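Local coordinates for protein fumarate reductase iron-sulfur subunit (Mycolicibacterium smegmatis, PDB 7D6V) that probably relays electrons through its three iron-sulfur clusters between succinate oxidation and quinone reduction in the mycobacterial succinate dehydrogenase Sdh1, at residues E229-D233 with R234-P238. Sequence-based numbering, arbitrary orientation.
Sequences ERVAD and RKYDP. With UQ1 (ubiquinone-1), chain H.
The C-terminal end of helix 219-235, in the iron-sulfur subunit of succinate dehydrogenase, is where Val231 and Ala232 meet Tyr236 beside bound ubiquinone-1. Three successive i+4 backbone bonds carry the chain to this point: Arg234 N to Arg230 O (3.0 Å), Lys235 N to Val231 O (2.9 Å) and Tyr236 N to Ala232 O (2.9 Å). The last is bent at the carbonyl, with a C=O...N angle of 124°, and Asp237 and Pro238 continue the chain beyond it. Val231 and Tyr236 run side by side in the same direction. CG1 of the valine, anti to its own backbone N (chi1 168°), comes obliquely to the ring at CE2, 4.0 Å off, and also packs against Lys235 CD. Ala232 adds its CA near CD2, while Lys235 CB lies over the centre of one ring face. The CD2 and CE2 side of the ring is therefore turned to Val231 and Ala232, whereas CD1, CE1 and CB face the quinone: UQ1 C11 sits 3.8 Å from Tyr236 CB, on the tail side of the ligand. Farther round the turn Asp233 and Asp237 also lie alongside one another, their carboxylate planes 28° apart and the two OD1 atoms separated by 3.8 Å. Arg156 of the membrane anchor subunit forms salt bridges with both OD1 atoms, which probably offsets the repulsion between the acids and links Asp233 of the helix and Asp237 of the following turn to that subunit. Within the chain, Arg230 reaches away to a salt bridge with Asp181. At the quinone head, carbonyl O1 of UQ1 stands near the ring plane at the tyrosine's edge, 3.6 Å from Tyr236 CE1.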
loop_
_atom_site.group_PDB
_atom_site.type_symbol
_atom_site.label_atom_id
_atom_site.label_comp_id
_atom_site.label_asym_id
_atom_site.label_seq_id
_atom_site.Cartn_x
_atom_site.Cartn_y
_atom_site.Cartn_z
ATOM N N GLU B 229 17.614 -20.607 -0.084
ATOM C CA GLU B 229 17.601 -22.051 -0.294
ATOM C C GLU B 229 17.647 -22.404 -1.777
ATOM O O GLU B 229 18.315 -23.364 -2.172
ATOM C CB GLU B 229 16.372 -22.659 0.376
ATOM C CG GLU B 229 16.438 -22.654 1.890
ATOM C CD GLU B 229 17.537 -23.552 2.429
ATOM O OE1 GLU B 229 17.464 -24.781 2.222
ATOM O OE2 GLU B 229 18.479 -23.030 3.056
ATOM N N ARG B 230 16.944 -21.642 -2.618
ATOM C CA ARG B 230 17.009 -21.879 -4.060
ATOM C C ARG B 230 18.394 -21.562 -4.620
ATOM O O ARG B 230 18.909 -22.283 -5.488
ATOM C CB ARG B 230 15.929 -21.061 -4.762
ATOM C CG ARG B 230 14.531 -21.446 -4.322
ATOM C CD ARG B 230 13.454 -20.576 -4.925
ATOM N NE ARG B 230 12.134 -21.025 -4.496
ATOM C CZ ARG B 230 11.038 -20.967 -5.244
ATOM N NH1 ARG B 230 11.091 -20.472 -6.470
ATOM N NH2 ARG B 230 9.885 -21.405 -4.764
ATOM N N VAL B 231 19.018 -20.489 -4.135
ATOM C CA VAL B 231 20.378 -20.169 -4.550
ATOM C C VAL B 231 21.334 -21.274 -4.124
ATOM O O VAL B 231 22.266 -21.622 -4.854
ATOM C CB VAL B 231 20.801 -18.797 -3.990
ATOM C CG1 VAL B 231 22.293 -18.586 -4.161
ATOM C CG2 VAL B 231 20.033 -17.689 -4.679
ATOM N N ALA B 232 21.121 -21.842 -2.935
ATOM C CA ALA B 232 21.944 -22.963 -2.494
ATOM C C ALA B 232 21.717 -24.191 -3.363
ATOM O O ALA B 232 22.653 -24.951 -3.628
ATOM C CB ALA B 232 21.658 -23.277 -1.029
ATOM N N ASP B 233 20.474 -24.413 -3.797
ATOM C CA ASP B 233 20.201 -25.439 -4.798
ATOM C C ASP B 233 21.086 -25.248 -6.018
ATOM O O ASP B 233 21.714 -26.191 -6.508
ATOM C CB ASP B 233 18.736 -25.388 -5.230
ATOM C CG ASP B 233 17.820 -26.135 -4.304
ATOM O OD1 ASP B 233 18.310 -26.827 -3.391
ATOM O OD2 ASP B 233 16.597 -26.033 -4.508
ATOM N N ARG B 234 21.135 -24.019 -6.526
ATOM C CA ARG B 234 21.844 -23.767 -7.775
ATOM C C ARG B 234 23.361 -23.754 -7.617
ATOM O O ARG B 234 24.074 -24.123 -8.555
ATOM C CB ARG B 234 21.378 -22.444 -8.376
ATOM C CG ARG B 234 19.993 -22.483 -8.983
ATOM C CD ARG B 234 19.950 -23.412 -10.177
ATOM N NE ARG B 234 18.759 -23.191 -10.991
ATOM C CZ ARG B 234 17.571 -23.725 -10.735
ATOM N NH1 ARG B 234 17.412 -24.517 -9.683
ATOM N NH2 ARG B 234 16.541 -23.470 -11.530
ATOM N N LYS B 235 23.874 -23.344 -6.462
ATOM C CA LYS B 235 25.286 -23.001 -6.327
ATOM C C LYS B 235 26.030 -23.781 -5.257
ATOM O O LYS B 235 27.199 -24.113 -5.456
ATOM C CB LYS B 235 25.428 -21.503 -6.028
ATOM C CG LYS B 235 25.109 -20.596 -7.195
ATOM C CD LYS B 235 25.086 -19.144 -6.764
ATOM C CE LYS B 235 26.486 -18.585 -6.643
ATOM N NZ LYS B 235 27.082 -18.292 -7.972
ATOM N N TYR B 236 25.399 -24.077 -4.122
ATOM C CA TYR B 236 26.113 -24.562 -2.946
ATOM C C TYR B 236 25.661 -25.955 -2.526
ATOM O O TYR B 236 25.673 -26.283 -1.339
ATOM C CB TYR B 236 25.950 -23.585 -1.783
ATOM C CG TYR B 236 26.286 -22.158 -2.133
ATOM C CD1 TYR B 236 27.539 -21.818 -2.617
ATOM C CD2 TYR B 236 25.349 -21.150 -1.980
ATOM C CE1 TYR B 236 27.850 -20.520 -2.940
ATOM C CE2 TYR B 236 25.652 -19.845 -2.300
ATOM C CZ TYR B 236 26.905 -19.537 -2.779
ATOM O OH TYR B 236 27.218 -18.241 -3.101
ATOM N N ASP B 237 25.270 -26.786 -3.480
ATOM C CA ASP B 237 24.774 -28.128 -3.180
ATOM C C ASP B 237 25.678 -29.161 -3.830
ATOM O O ASP B 237 25.638 -29.325 -5.064
ATOM C CB ASP B 237 23.335 -28.290 -3.663
ATOM C CG ASP B 237 22.533 -29.237 -2.796
ATOM O OD1 ASP B 237 21.348 -28.948 -2.545
ATOM O OD2 ASP B 237 23.083 -30.270 -2.367
ATOM N N PRO B 238 26.496 -29.881 -3.061
ATOM C CA PRO B 238 27.449 -30.824 -3.662
ATOM C C PRO B 238 26.803 -31.993 -4.391
ATOM O O PRO B 238 27.507 -32.812 -4.986
ATOM C CB PRO B 238 28.262 -31.307 -2.456
ATOM C CG PRO B 238 28.086 -30.242 -1.430
ATOM C CD PRO B 238 26.690 -29.757 -1.609
HETATM C C1 UQ1 H . 32.040 -21.305 -2.432
HETATM O O1 UQ1 H . 31.182 -21.761 -3.105
HETATM C C2 UQ1 H . 32.597 -19.917 -2.733
HETATM O O2 UQ1 H . 32.094 -19.176 -3.808
HETATM C CM2 UQ1 H . 32.961 -19.088 -4.901
HETATM C C3 UQ1 H . 33.703 -19.336 -1.859
HETATM O O3 UQ1 H . 34.216 -18.063 -2.133
HETATM C CM3 UQ1 H . 33.506 -17.019 -1.533
HETATM C C4 UQ1 H . 34.253 -20.143 -0.689
HETATM O O4 UQ1 H . 35.111 -19.692 -0.011
HETATM C C5 UQ1 H . 33.695 -21.530 -0.388
HETATM C CM5 UQ1 H . 34.242 -22.339 0.784
HETATM C C6 UQ1 H . 32.591 -22.111 -1.263
HETATM C C7 UQ1 H . 32.027 -23.496 -0.962
HETATM C C8 UQ1 H . 30.848 -23.322 -0.007
HETATM C C9 UQ1 H . 29.788 -24.092 -0.093
HETATM C C10 UQ1 H . 29.717 -25.183 -1.158
HETATM C C11 UQ1 H . 28.628 -23.889 0.877
#